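Local coordinates for protein FMN-dependent nitronate monooxygenase (Shewanella oneidensis, PDB 5LSM) that probably catalyses the FMN-dependent oxidation of propionate 3-nitronate by molecular oxygen to 3-oxopropanoate, nitrate and nitrite, a detoxifying reaction, at residues 277-282 against 320-325; 267-272 against 292-297; 217-222 against 327-332; 183-188 against 272-277. All blocks are in the same frame, centred on the assembly; numbering follows the deposited sequence.

Contact 1: 277-282 against 320-325; sequences RGIVNR and SPLWCG. With FMN (flavin mononucleotide), chain I.
Gly278 and Trp323 face each other in a single beta bridge, their CA atoms 4.0 Å apart. Two backbone bonds hold it: Ile279 N to Leu322 O at 2.8 Å, and Cys324 N to Arg277 O, a longer 3.3 Å. The Arg277 carbonyl also takes a CA-H...O contact from Trp323 CA. Gly278, with no side chain, brings its CA against the indole edge, 3.7 Å from Trp323 CE3. At that ring's edge and in its plane lies the flavin dimethylbenzene methyl, with FMN C7M 3.3 Å from Trp323 CB, while Pro321 CB sits over one indole face, toward its rim. Ile279 CB packs on Leu322 CB (3.9 Å). Further along, Asn281 ND2 makes a weak bond to Ser320 O (2.8 Å), and its OD1 caps Met284 N. The Arg277 chain, with CG anti to the backbone N (chi1 -178°), runs past Cys324 O and bends at chi3, delivering its guanidinium to Leu177 O and Thr265 OG1. Helix 251-258 covers Ile279, Leu322 and Cys324. Strand 276-279 itself is the middle strand of a small antiparallel sheet, between 181-182 and 265-268, so the bridge ties the loop carrying the flavin-contacting Trp323 to that sheet.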
loop_
_atom_site.group_PDB
_atom_site.type_symbol
_atom_site.label_atom_id
_atom_site.label_comp_id
_atom_site.label_asym_id
_atom_site.label_seq_id
_atom_site.Cartn_x
_atom_site.Cartn_y
_atom_site.Cartn_z
ATOM N N ARG A 277 8.119 8.895 -3.210
ATOM C CA ARG A 277 7.539 8.983 -1.864
ATOM C C ARG A 277 8.479 9.717 -0.922
ATOM O O ARG A 277 9.645 9.323 -0.742
ATOM C CB ARG A 277 7.213 7.594 -1.291
ATOM C CG ARG A 277 6.563 7.633 0.095
ATOM C CD ARG A 277 6.220 6.233 0.648
ATOM N NE ARG A 277 5.145 5.604 -0.125
ATOM C CZ ARG A 277 3.855 5.955 -0.080
ATOM N NH1 ARG A 277 3.427 6.872 0.771
ATOM N NH2 ARG A 277 2.992 5.381 -0.892
ATOM N N GLY A 278 7.958 10.765 -0.288
ATOM C CA GLY A 278 8.733 11.515 0.688
ATOM C C GLY A 278 7.873 12.080 1.794
ATOM O O GLY A 278 6.692 12.244 1.620
ATOM N N ILE A 279 8.484 12.370 2.940
ATOM C CA ILE A 279 7.788 13.024 4.030
ATOM C C ILE A 279 7.076 14.277 3.514
ATOM O O ILE A 279 7.613 14.980 2.660
ATOM C CB ILE A 279 8.750 13.393 5.167
ATOM C CG1 ILE A 279 9.337 12.122 5.788
ATOM C CG2 ILE A 279 8.011 14.177 6.244
ATOM C CD1 ILE A 279 10.624 12.344 6.525
ATOM N N VAL A 280 5.828 14.484 3.949
ATOM C CA VAL A 280 4.970 15.535 3.382
ATOM C C VAL A 280 5.426 16.874 3.923
ATOM O O VAL A 280 5.585 17.025 5.133
ATOM C CB VAL A 280 3.468 15.318 3.718
ATOM C CG1 VAL A 280 2.653 16.588 3.485
ATOM C CG2 VAL A 280 2.895 14.168 2.893
ATOM N N ASN A 281 5.683 17.818 3.015
ATOM C CA ASN A 281 6.097 19.165 3.388
ATOM C C ASN A 281 5.207 20.256 2.760
ATOM O O ASN A 281 4.198 19.948 2.110
ATOM C CB ASN A 281 7.593 19.389 3.084
ATOM C CG ASN A 281 7.981 19.086 1.630
ATOM O OD1 ASN A 281 7.221 19.276 0.710
ATOM N ND2 ASN A 281 9.217 18.699 1.436
ATOM N N ARG A 282 5.520 21.523 3.045
ATOM C CA ARG A 282 4.684 22.647 2.618
ATOM C C ARG A 282 4.521 22.637 1.101
ATOM O O ARG A 282 3.408 22.815 0.574
ATOM C CB ARG A 282 5.314 23.980 3.066
ATOM C CG ARG A 282 4.566 25.242 2.619
ATOM C CD ARG A 282 5.413 26.486 2.873
ATOM N NE ARG A 282 4.902 27.683 2.207
ATOM C CZ ARG A 282 5.613 28.800 2.019
ATOM N NH1 ARG A 282 6.866 28.880 2.452
ATOM N NH2 ARG A 282 5.085 29.831 1.358
ATOM N N SER A 320 12.357 20.405 0.395
ATOM C CA SER A 320 13.312 19.307 0.278
ATOM C C SER A 320 12.619 18.010 -0.180
ATOM O O SER A 320 11.505 17.719 0.244
ATOM C CB SER A 320 14.016 19.078 1.610
ATOM O OG SER A 320 14.810 20.192 1.976
ATOM N N PRO A 321 13.283 17.229 -1.048
ATOM C CA PRO A 321 12.875 15.854 -1.299
ATOM C C PRO A 321 13.284 14.928 -0.144
ATOM O O PRO A 321 14.431 14.495 -0.054
ATOM C CB PRO A 321 13.631 15.504 -2.581
ATOM C CG PRO A 321 14.886 16.291 -2.479
ATOM C CD PRO A 321 14.469 17.599 -1.840
ATOM N N LEU A 322 12.342 14.652 0.747
ATOM C CA LEU A 322 12.629 13.938 1.965
ATOM C C LEU A 322 12.224 12.485 1.764
ATOM O O LEU A 322 11.237 12.021 2.309
ATOM C CB LEU A 322 11.835 14.559 3.110
ATOM C CG LEU A 322 12.134 16.008 3.487
ATOM C CD1 LEU A 322 11.044 16.523 4.412
ATOM C CD2 LEU A 322 13.486 16.089 4.178
ATOM N N TRP A 323 12.949 11.791 0.913
ATOM C CA TRP A 323 12.576 10.453 0.537
ATOM C C TRP A 323 12.557 9.523 1.766
ATOM O O TRP A 323 13.461 9.569 2.587
ATOM C CB TRP A 323 13.561 9.927 -0.495
ATOM C CG TRP A 323 13.502 10.554 -1.883
ATOM C CD1 TRP A 323 14.403 10.353 -2.864
ATOM C CD2 TRP A 323 12.502 11.443 -2.440
ATOM N NE1 TRP A 323 14.044 11.034 -4.007
ATOM C CE2 TRP A 323 12.907 11.746 -3.762
ATOM C CE3 TRP A 323 11.353 12.059 -1.938
ATOM C CZ2 TRP A 323 12.179 12.593 -4.603
ATOM C CZ3 TRP A 323 10.619 12.898 -2.781
ATOM C CH2 TRP A 323 11.030 13.142 -4.103
ATOM N N CYS A 324 11.495 8.715 1.892
ATOM C CA CYS A 324 11.182 7.964 3.123
ATOM C C CYS A 324 9.960 7.086 2.846
ATOM O O CYS A 324 9.044 7.500 2.159
ATOM C CB CYS A 324 10.893 8.900 4.313
ATOM S SG CYS A 324 10.447 8.070 5.880
ATOM N N GLY A 325 10.009 5.842 3.301
ATOM C CA GLY A 325 8.911 4.911 3.111
ATOM C C GLY A 325 7.863 5.090 4.182
ATOM O O GLY A 325 7.952 5.987 4.989
HETATM N N1 FMN I . 16.173 3.012 -6.019
HETATM C C2 FMN I . 17.006 3.031 -7.099
HETATM O O2 FMN I . 16.905 2.130 -7.969
HETATM N N3 FMN I . 17.925 4.002 -7.282
HETATM C C4 FMN I . 18.079 5.003 -6.402
HETATM O O4 FMN I . 18.919 5.904 -6.577
HETATM C C4A FMN I . 17.200 5.044 -5.218
HETATM N N5 FMN I . 17.338 6.004 -4.301
HETATM C C5A FMN I . 16.594 6.015 -3.181
HETATM C C6 FMN I . 16.819 7.038 -2.263
HETATM C C7 FMN I . 16.099 7.098 -1.088
HETATM C C7M FMN I . 16.363 8.242 -0.144
HETATM C C8 FMN I . 15.066 6.057 -0.810
HETATM C C8M FMN I . 14.267 6.132 0.473
HETATM C C9 FMN I . 14.832 5.028 -1.733
HETATM C C9A FMN I . 15.564 4.963 -2.931
HETATM N N10 FMN I . 15.414 3.919 -3.897
HETATM C C10 FMN I . 16.218 3.960 -5.057
HETATM C "C1'" FMN I . 14.407 2.851 -3.765
HETATM C "C2'" FMN I . 14.945 1.665 -2.982
HETATM O "O2'" FMN I . 15.755 0.858 -3.857
HETATM C "C3'" FMN I . 13.803 0.820 -2.402
HETATM O "O3'" FMN I . 12.816 0.586 -3.412
HETATM C "C4'" FMN I . 13.083 1.469 -1.218
HETATM O "O4'" FMN I . 13.955 2.220 -0.365
HETATM C "C5'" FMN I . 12.387 0.371 -0.429
HETATM O "O5'" FMN I . 11.539 0.910 0.581
HETATM P P FMN I . 12.052 1.356 2.040
HETATM O O1P FMN I . 13.184 0.431 2.429
HETATM O O2P FMN I . 10.815 1.195 2.885
HETATM O O3P FMN I . 12.476 2.761 1.800
#

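Contact 2: 267-272 against 292-297; sequences LTNLFS and EAVPDF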
loop_
_atom_site.group_PDB
_atom_site.type_symbol
_atom_site.label_atom_id
_atom_site.label_comp_id
_atom_site.label_asym_id
_atom_site.label_seq_id
_atom_site.Cartn_x
_atom_site.Cartn_y
_atom_site.Cartn_z
ATOM N N LEU A 267 3.183 10.204 -2.378
ATOM C CA LEU A 267 3.790 10.237 -3.698
ATOM C C LEU A 267 3.695 11.659 -4.250
ATOM O O LEU A 267 2.630 12.268 -4.192
ATOM C CB LEU A 267 3.071 9.260 -4.617
ATOM C CG LEU A 267 3.108 7.803 -4.178
ATOM C CD1 LEU A 267 2.322 6.948 -5.158
ATOM C CD2 LEU A 267 4.551 7.327 -4.087
ATOM N N THR A 268 4.826 12.193 -4.711
ATOM C CA THR A 268 4.906 13.541 -5.269
ATOM C C THR A 268 5.802 13.547 -6.502
ATOM O O THR A 268 6.827 12.873 -6.523
ATOM C CB THR A 268 5.466 14.551 -4.246
ATOM O OG1 THR A 268 5.658 15.816 -4.870
ATOM C CG2 THR A 268 6.805 14.109 -3.690
ATOM N N ASN A 269 5.381 14.260 -7.551
ATOM C CA ASN A 269 6.238 14.489 -8.722
ATOM C C ASN A 269 6.907 15.861 -8.720
ATOM O O ASN A 269 7.561 16.248 -9.695
ATOM C CB ASN A 269 5.446 14.299 -10.014
ATOM C CG ASN A 269 4.313 15.325 -10.185
ATOM O OD1 ASN A 269 3.768 15.854 -9.229
ATOM N ND2 ASN A 269 3.922 15.543 -11.416
ATOM N N LEU A 270 6.777 16.584 -7.612
ATOM C CA LEU A 270 7.088 18.015 -7.600
ATOM C C LEU A 270 8.583 18.283 -7.712
ATOM O O LEU A 270 8.971 19.330 -8.200
ATOM C CB LEU A 270 6.524 18.693 -6.339
ATOM C CG LEU A 270 5.004 18.906 -6.300
ATOM C CD1 LEU A 270 4.548 19.386 -4.949
ATOM C CD2 LEU A 270 4.555 19.897 -7.362
ATOM N N PHE A 271 9.420 17.347 -7.275
ATOM C CA PHE A 271 10.851 17.611 -7.162
ATOM C C PHE A 271 11.642 17.114 -8.358
ATOM O O PHE A 271 12.776 17.531 -8.570
ATOM C CB PHE A 271 11.418 16.963 -5.899
ATOM C CG PHE A 271 10.750 17.409 -4.650
ATOM C CD1 PHE A 271 11.158 18.568 -4.010
ATOM C CD2 PHE A 271 9.648 16.729 -4.163
ATOM C CE1 PHE A 271 10.534 18.995 -2.855
ATOM C CE2 PHE A 271 9.013 17.148 -3.000
ATOM C CZ PHE A 271 9.451 18.293 -2.358
ATOM N N SER A 272 11.078 16.174 -9.099
ATOM C CA SER A 272 11.842 15.469 -10.130
ATOM C C SER A 272 11.114 15.354 -11.489
ATOM O O SER A 272 11.766 15.282 -12.533
ATOM C CB SER A 272 12.203 14.085 -9.615
ATOM O OG SER A 272 11.043 13.274 -9.575
ATOM N N GLU A 292 -0.012 17.958 -12.394
ATOM C CA GLU A 292 0.002 17.594 -13.804
ATOM C C GLU A 292 0.861 18.557 -14.639
ATOM O O GLU A 292 1.257 18.229 -15.754
ATOM C CB GLU A 292 -1.432 17.562 -14.338
ATOM C CG GLU A 292 -2.383 16.660 -13.535
ATOM C CD GLU A 292 -2.790 17.218 -12.152
ATOM O OE1 GLU A 292 -2.872 18.462 -11.963
ATOM O OE2 GLU A 292 -3.065 16.396 -11.245
ATOM N N ALA A 293 1.209 19.710 -14.061
ATOM C CA ALA A 293 1.955 20.774 -14.768
ATOM C C ALA A 293 3.496 20.670 -14.689
ATOM O O ALA A 293 4.195 21.387 -15.386
ATOM C CB ALA A 293 1.513 22.131 -14.238
ATOM N N VAL A 294 4.011 19.804 -13.823
ATOM C CA VAL A 294 5.447 19.611 -13.666
ATOM C C VAL A 294 6.079 18.990 -14.913
ATOM O O VAL A 294 5.540 18.065 -15.485
ATOM C CB VAL A 294 5.736 18.700 -12.468
ATOM C CG1 VAL A 294 7.233 18.589 -12.210
ATOM C CG2 VAL A 294 5.016 19.234 -11.237
ATOM N N PRO A 295 7.244 19.499 -15.331
ATOM C CA PRO A 295 7.874 18.909 -16.501
ATOM C C PRO A 295 8.316 17.455 -16.311
ATOM O O PRO A 295 8.553 16.996 -15.183
ATOM C CB PRO A 295 9.092 19.813 -16.755
ATOM C CG PRO A 295 9.250 20.643 -15.533
ATOM C CD PRO A 295 7.904 20.752 -14.917
ATOM N N ASP A 296 8.509 16.773 -17.433
ATOM C CA ASP A 296 8.932 15.389 -17.420
ATOM C C ASP A 296 10.273 15.204 -16.712
ATOM O O ASP A 296 11.104 16.101 -16.682
ATOM C CB ASP A 296 9.007 14.845 -18.840
ATOM C CG ASP A 296 7.646 14.715 -19.486
ATOM O OD1 ASP A 296 6.641 14.659 -18.745
ATOM O OD2 ASP A 296 7.590 14.665 -20.736
ATOM N N PHE A 297 10.399 14.055 -16.059
ATOM C CA PHE A 297 11.618 13.600 -15.412
ATOM C C PHE A 297 12.803 13.528 -16.394
ATOM O O PHE A 297 12.669 12.954 -17.471
ATOM C CB PHE A 297 11.330 12.211 -14.821
ATOM C CG PHE A 297 12.482 11.598 -14.120
ATOM C CD1 PHE A 297 12.780 11.959 -12.814
ATOM C CD2 PHE A 297 13.295 10.680 -14.772
ATOM C CE1 PHE A 297 13.878 11.425 -12.165
ATOM C CE2 PHE A 297 14.380 10.111 -14.122
ATOM C CZ PHE A 297 14.669 10.484 -12.813
#
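Val294 wedges its branched side chain against Asn269 and Leu270, and this van der Waals packing is one half of the contact. Val294 CG1 rests 3.5 Å from Asn269 O, while Val294 CB lies 3.8 Å from Asn269 ND2, the two side chains running alongside in opposite senses. Val294 CG2 meets Leu270 CD2 at 4.0 Å, where the leucine lies across the valine. The other half is formed by Ser272 and Phe297. Here Phe297 CA makes a CA-H...O contact with Ser272 O (3.3 Å, 155° at the hydrogen). Phe297 CG lies anti to its backbone N (chi1 180°), which sets the ring edge beside Ser272 CB, in plane and 3.9 Å from Phe297 CD1. No conventional hydrogen bond crosses between the segments; the polar groups are used to shape them. Thr268 OG1 accepts from Leu270 N at 3.1 Å, an ST turn that curls the chain as it leaves the strand. Asn269 ND2 binds Asn291 O, just ahead of 292-297, and Ser272 OG pairs with His182 NE2. Around this, Trp86 of helix 80-89 packs on both Leu270 and Val294, helix 282-287 covers Leu270 through Phe283 and Met287, and strand 265-268 leads in from the edge of the small antiparallel sheet.

Contact 3: 217-222 against 327-332; sequences GIVDAT and NASGCR
Val219 pushes both its methyl groups onto Asn327, meeting the asparagine side chain roughly broadside. The valine rotamer (chi1 -61°) sets CG1 beside its own backbone N, where it lies 3.3 Å from Asn327 O, and puts CG2 between backbone N and carbonyl carbon, 3.7 Å from Asn327 ND2. On the asparagine, CG swings anti to the backbone N (chi1 -163°), which places the amide on the carbonyl side, reaching forward along the chain to Ser329. Asn327 OD1 then accepts twice, from Ser329 N at 3.1 Å, closing an Asx turn, and from Ser329 OG at 2.7 Å, so the rotation of the amide is fixed. Ser329 lies in a type I turn from Ala328 to Cys331, and Gly330 CA, with no side chain, comes within 3.7 Å of Val219 O. Gly217 N hydrogen-bonds the FMN phosphate oxygen O2P, and Gln203 of the second subunit packs on Asn327. One water takes a hydrogen from Asn327 ND2 (2.8 Å) and gives one to Gly217 O; another donates to both Val219 O and Gly330 O. The contact has no direct hydrogen bond across it: two bridging waters satisfy the carbonyls of Gly217, Val219 and Gly330, around van der Waals packing centred on Val219.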
loop_
_atom_site.group_PDB
_atom_site.type_symbol
_atom_site.label_atom_id
_atom_site.label_comp_id
_atom_site.label_asym_id
_atom_site.label_seq_id
_atom_site.Cartn_x
_atom_site.Cartn_y
_atom_site.Cartn_z
ATOM N N GLY A 217 8.999 -1.130 2.982
ATOM C CA GLY A 217 8.566 -1.257 4.375
ATOM C C GLY A 217 9.289 -2.325 5.170
ATOM O O GLY A 217 8.837 -2.708 6.240
ATOM N N ILE A 218 10.411 -2.821 4.656
ATOM C CA ILE A 218 11.188 -3.812 5.392
ATOM C C ILE A 218 12.217 -3.060 6.204
ATOM O O ILE A 218 13.148 -2.450 5.644
ATOM C CB ILE A 218 11.873 -4.859 4.462
ATOM C CG1 ILE A 218 10.833 -5.726 3.736
ATOM C CG2 ILE A 218 12.739 -5.813 5.280
ATOM C CD1 ILE A 218 10.063 -5.000 2.663
ATOM N N VAL A 219 12.004 -3.030 7.518
ATOM C CA VAL A 219 12.728 -2.104 8.407
ATOM C C VAL A 219 13.349 -2.773 9.621
ATOM O O VAL A 219 14.105 -2.137 10.354
ATOM C CB VAL A 219 11.817 -0.984 8.928
ATOM C CG1 VAL A 219 11.281 -0.147 7.777
ATOM C CG2 VAL A 219 10.676 -1.562 9.749
ATOM N N ASP A 220 13.049 -4.051 9.845
ATOM C CA ASP A 220 13.504 -4.706 11.057
ATOM C C ASP A 220 13.399 -6.215 10.925
ATOM O O ASP A 220 13.043 -6.719 9.864
ATOM C CB ASP A 220 12.704 -4.197 12.270
ATOM C CG ASP A 220 11.185 -4.478 12.161
ATOM O OD1 ASP A 220 10.776 -5.397 11.414
ATOM O OD2 ASP A 220 10.399 -3.780 12.852
ATOM N N ALA A 221 13.743 -6.929 11.993
ATOM C CA ALA A 221 13.787 -8.387 11.975
ATOM C C ALA A 221 12.422 -8.971 11.677
ATOM O O ALA A 221 12.291 -9.853 10.849
ATOM C CB ALA A 221 14.322 -8.922 13.307
ATOM N N THR A 222 11.403 -8.474 12.347
ATOM C CA THR A 222 10.061 -8.979 12.132
ATOM C C THR A 222 9.629 -8.819 10.691
ATOM O O THR A 222 9.092 -9.741 10.105
ATOM C CB THR A 222 9.054 -8.257 13.034
ATOM O OG1 THR A 222 9.247 -8.699 14.370
ATOM C CG2 THR A 222 7.626 -8.551 12.624
ATOM N N ASN A 327 7.193 3.305 6.706
ATOM C CA ASN A 327 7.579 2.842 8.042
ATOM C C ASN A 327 8.953 3.387 8.376
ATOM O O ASN A 327 9.961 2.861 7.911
ATOM C CB ASN A 327 7.583 1.300 8.103
ATOM C CG ASN A 327 7.565 0.768 9.525
ATOM O OD1 ASN A 327 7.886 1.473 10.471
ATOM N ND2 ASN A 327 7.162 -0.478 9.679
ATOM N N ALA A 328 8.977 4.505 9.092
ATOM C CA ALA A 328 10.216 5.106 9.531
ATOM C C ALA A 328 10.703 4.537 10.865
ATOM O O ALA A 328 11.756 4.910 11.341
ATOM C CB ALA A 328 10.048 6.613 9.635
ATOM N N SER A 329 9.963 3.610 11.458
ATOM C CA SER A 329 10.235 3.209 12.837
ATOM C C SER A 329 11.525 2.381 13.002
ATOM O O SER A 329 11.893 2.038 14.123
ATOM C CB SER A 329 9.055 2.412 13.389
ATOM O OG SER A 329 9.050 1.096 12.854
ATOM N N GLY A 330 12.161 1.990 11.901
ATOM C CA GLY A 330 13.336 1.107 11.967
ATOM C C GLY A 330 14.678 1.824 11.882
ATOM O O GLY A 330 15.742 1.190 12.004
ATOM N N CYS A 331 14.632 3.136 11.653
ATOM C CA CYS A 331 15.839 3.935 11.539
ATOM C C CYS A 331 16.482 4.037 12.898
ATOM O O CYS A 331 15.807 4.226 13.891
ATOM C CB CYS A 331 15.531 5.342 11.007
ATOM S SG CYS A 331 14.473 5.381 9.539
ATOM N N ARG A 332 17.791 3.820 12.930
ATOM C CA ARG A 332 18.570 3.820 14.156
ATOM C C ARG A 332 19.947 4.392 13.837
ATOM O O ARG A 332 20.508 4.122 12.769
ATOM C CB ARG A 332 18.737 2.391 14.674
ATOM C CG ARG A 332 17.444 1.670 15.060
ATOM C CD ARG A 332 17.740 0.240 15.521
ATOM N NE ARG A 332 18.600 0.204 16.706
ATOM C CZ ARG A 332 19.021 -0.909 17.310
ATOM N NH1 ARG A 332 18.657 -2.095 16.872
ATOM N NH2 ARG A 332 19.805 -0.831 18.369
HETATM O O HOH W 1 6.463 -1.971 7.400
HETATM O O HOH W 2 15.455 -1.356 12.593
#

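Contact 4: 183-188 against 272-277; sequences RGHFLS and SGRPAR
The imidazole of His185 stands between its backbone N and carbonyl carbon (chi1 69°), on the side of its own peptide where Arg274 arrives. Arg274 runs out straight through chi2 and then bends at chi3 (90°), bringing NH2, the leading corner of the guanidinium, over the ring. That NH2 sits 3.5 Å from the His185 ring plane, over the centre of one face, with the imidazole and guanidinium planes 33° apart. The same NH2 points at His185 O, which lies at the guanidinium edge; their modelled separation of 2.4 Å is too short to take literally. The bond's exact geometry is therefore doubtful, as is the precise height of NH2 over the ring, and the first torsion of Arg274 is itself off the staggered positions. Pro275 closes in at the rim of the imidazole, Pro275 CG being 3.9 Å from His185 CE1, and packs across the aliphatic part of Arg183, with Pro275 CB 4.0 Å from Arg183 CG. Between the main chains, Arg183 N donates to Pro275 O at 3.0 Å. The Arg183 chain bends at chi2 and chi3, and its guanidinium binds Gln194 OE1 and the carbonyls of Gln175 and Gly176. Before the proline, Ser272 OG accepts from Arg274 N at 3.1 Å, an ST turn. The arrangement continues the antiparallel pairing of strands 181-182 and 276-279 into the adjoining loops. It joins the loop after barrel strand 171-175 to the region that follows the last barrel strand, 234-237, of this TIM-barrel family, beside the FMN-binding Gln175, whose OE1 accepts from Gly184 N.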
loop_
_atom_site.group_PDB
_atom_site.type_symbol
_atom_site.label_atom_id
_atom_site.label_comp_id
_atom_site.label_asym_id
_atom_site.label_seq_id
_atom_site.Cartn_x
_atom_site.Cartn_y
_atom_site.Cartn_z
ATOM N N ARG A 183 8.974 5.658 -7.470
ATOM C CA ARG A 183 8.382 4.507 -8.084
ATOM C C ARG A 183 9.203 4.139 -9.333
ATOM O O ARG A 183 9.526 5.005 -10.153
ATOM C CB ARG A 183 6.927 4.792 -8.462
ATOM C CG ARG A 183 6.050 5.336 -7.334
ATOM C CD ARG A 183 6.127 4.467 -6.081
ATOM N NE ARG A 183 5.582 3.137 -6.323
ATOM C CZ ARG A 183 5.942 2.028 -5.680
ATOM N NH1 ARG A 183 6.868 2.051 -4.721
ATOM N NH2 ARG A 183 5.328 0.884 -5.971
ATOM N N GLY A 184 9.540 2.852 -9.459
ATOM C CA GLY A 184 10.359 2.352 -10.539
ATOM C C GLY A 184 9.535 1.761 -11.668
ATOM O O GLY A 184 10.041 0.933 -12.436
ATOM N N HIS A 185 8.281 2.214 -11.793
ATOM C CA HIS A 185 7.367 1.763 -12.860
ATOM C C HIS A 185 7.779 2.225 -14.250
ATOM O O HIS A 185 8.508 3.184 -14.404
ATOM C CB HIS A 185 5.942 2.238 -12.588
ATOM C CG HIS A 185 5.764 3.714 -12.716
ATOM N ND1 HIS A 185 5.907 4.573 -11.653
ATOM C CD2 HIS A 185 5.473 4.489 -13.784
ATOM C CE1 HIS A 185 5.665 5.808 -12.046
ATOM N NE2 HIS A 185 5.434 5.790 -13.343
ATOM N N PHE A 186 7.337 1.509 -15.270
ATOM C CA PHE A 186 7.791 1.796 -16.617
ATOM C C PHE A 186 6.866 1.304 -17.706
ATOM O O PHE A 186 7.033 1.708 -18.823
ATOM C CB PHE A 186 9.201 1.236 -16.846
ATOM C CG PHE A 186 9.306 -0.248 -16.631
ATOM C CD1 PHE A 186 9.043 -1.136 -17.672
ATOM C CD2 PHE A 186 9.658 -0.760 -15.388
ATOM C CE1 PHE A 186 9.114 -2.500 -17.472
ATOM C CE2 PHE A 186 9.716 -2.133 -15.177
ATOM C CZ PHE A 186 9.451 -3.000 -16.221
ATOM N N LEU A 187 5.913 0.422 -17.403
ATOM C CA LEU A 187 4.903 0.038 -18.395
ATOM C C LEU A 187 3.684 0.963 -18.410
ATOM O O LEU A 187 3.013 1.077 -19.430
ATOM C CB LEU A 187 4.479 -1.429 -18.234
ATOM C CG LEU A 187 5.534 -2.499 -18.606
ATOM C CD1 LEU A 187 4.924 -3.888 -18.664
ATOM C CD2 LEU A 187 6.208 -2.198 -19.927
ATOM N N SER A 188 3.461 1.719 -17.346
ATOM C CA SER A 188 2.251 2.540 -17.261
ATOM C C SER A 188 2.406 3.727 -16.325
ATOM O O SER A 188 3.020 3.617 -15.271
ATOM C CB SER A 188 1.080 1.676 -16.797
ATOM O OG SER A 188 -0.061 2.462 -16.489
ATOM N N SER A 272 11.078 16.174 -9.099
ATOM C CA SER A 272 11.842 15.469 -10.130
ATOM C C SER A 272 11.114 15.354 -11.489
ATOM O O SER A 272 11.766 15.282 -12.533
ATOM C CB SER A 272 12.203 14.085 -9.615
ATOM O OG SER A 272 11.043 13.274 -9.575
ATOM N N GLY A 273 9.779 15.354 -11.475
ATOM C CA GLY A 273 8.982 15.009 -12.661
ATOM C C GLY A 273 8.336 13.628 -12.611
ATOM O O GLY A 273 7.558 13.261 -13.498
ATOM N N ARG A 274 8.711 12.834 -11.610
ATOM C CA ARG A 274 8.255 11.452 -11.517
ATOM C C ARG A 274 7.803 11.145 -10.101
ATOM O O ARG A 274 8.395 11.635 -9.127
ATOM C CB ARG A 274 9.379 10.488 -11.958
ATOM C CG ARG A 274 9.207 9.975 -13.385
ATOM C CD ARG A 274 10.246 8.932 -13.773
ATOM N NE ARG A 274 9.758 7.608 -13.452
ATOM C CZ ARG A 274 9.433 6.669 -14.325
ATOM N NH1 ARG A 274 9.666 6.812 -15.615
ATOM N NH2 ARG A 274 8.950 5.530 -13.878
ATOM N N PRO A 275 6.728 10.358 -9.968
ATOM C CA PRO A 275 6.223 9.996 -8.630
ATOM C C PRO A 275 7.315 9.431 -7.709
ATOM O O PRO A 275 7.959 8.445 -8.053
ATOM C CB PRO A 275 5.188 8.921 -8.919
ATOM C CG PRO A 275 4.789 9.138 -10.321
ATOM C CD PRO A 275 5.989 9.688 -11.039
ATOM N N ALA A 276 7.517 10.072 -6.562
ATOM C CA ALA A 276 8.424 9.567 -5.544
ATOM C C ALA A 276 7.829 9.802 -4.152
ATOM O O ALA A 276 7.134 10.808 -3.937
ATOM C CB ALA A 276 9.772 10.262 -5.663
ATOM N N ARG A 277 8.119 8.895 -3.210
ATOM C CA ARG A 277 7.539 8.983 -1.864
ATOM C C ARG A 277 8.479 9.717 -0.922
ATOM O O ARG A 277 9.645 9.323 -0.742
ATOM C CB ARG A 277 7.213 7.594 -1.291
ATOM C CG ARG A 277 6.563 7.633 0.095
ATOM C CD ARG A 277 6.220 6.233 0.648
ATOM N NE ARG A 277 5.145 5.604 -0.125
ATOM C CZ ARG A 277 3.855 5.955 -0.080
ATOM N NH1 ARG A 277 3.427 6.872 0.771
ATOM N NH2 ARG A 277 2.992 5.381 -0.892
#

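Overall arrangement
Following the chain from the N terminus, 183-188 opens contact 4 and 217-222 opens contact 3. Segment 267-272 starts contact 2; 272-277 next closes contact 4, sharing Ser272 with contact 2, and at Arg277 contact 1 begins, so contacts 4 and 1 stand in series. Contact 2 closes at 292-297, contact 1 at 320-325, contact 3 last at 327-332. Contacts 1 and 2 therefore nest inside contact 3 while crossing each other, and contact 4 crosses both 2 and 3. Contacts 1, 2 and 4 cluster round the three-stranded antiparallel sheet, and Phe271 packs against Trp323. Contact 3 lies apart, tying the returning chain to the barrel's phosphate-binding end.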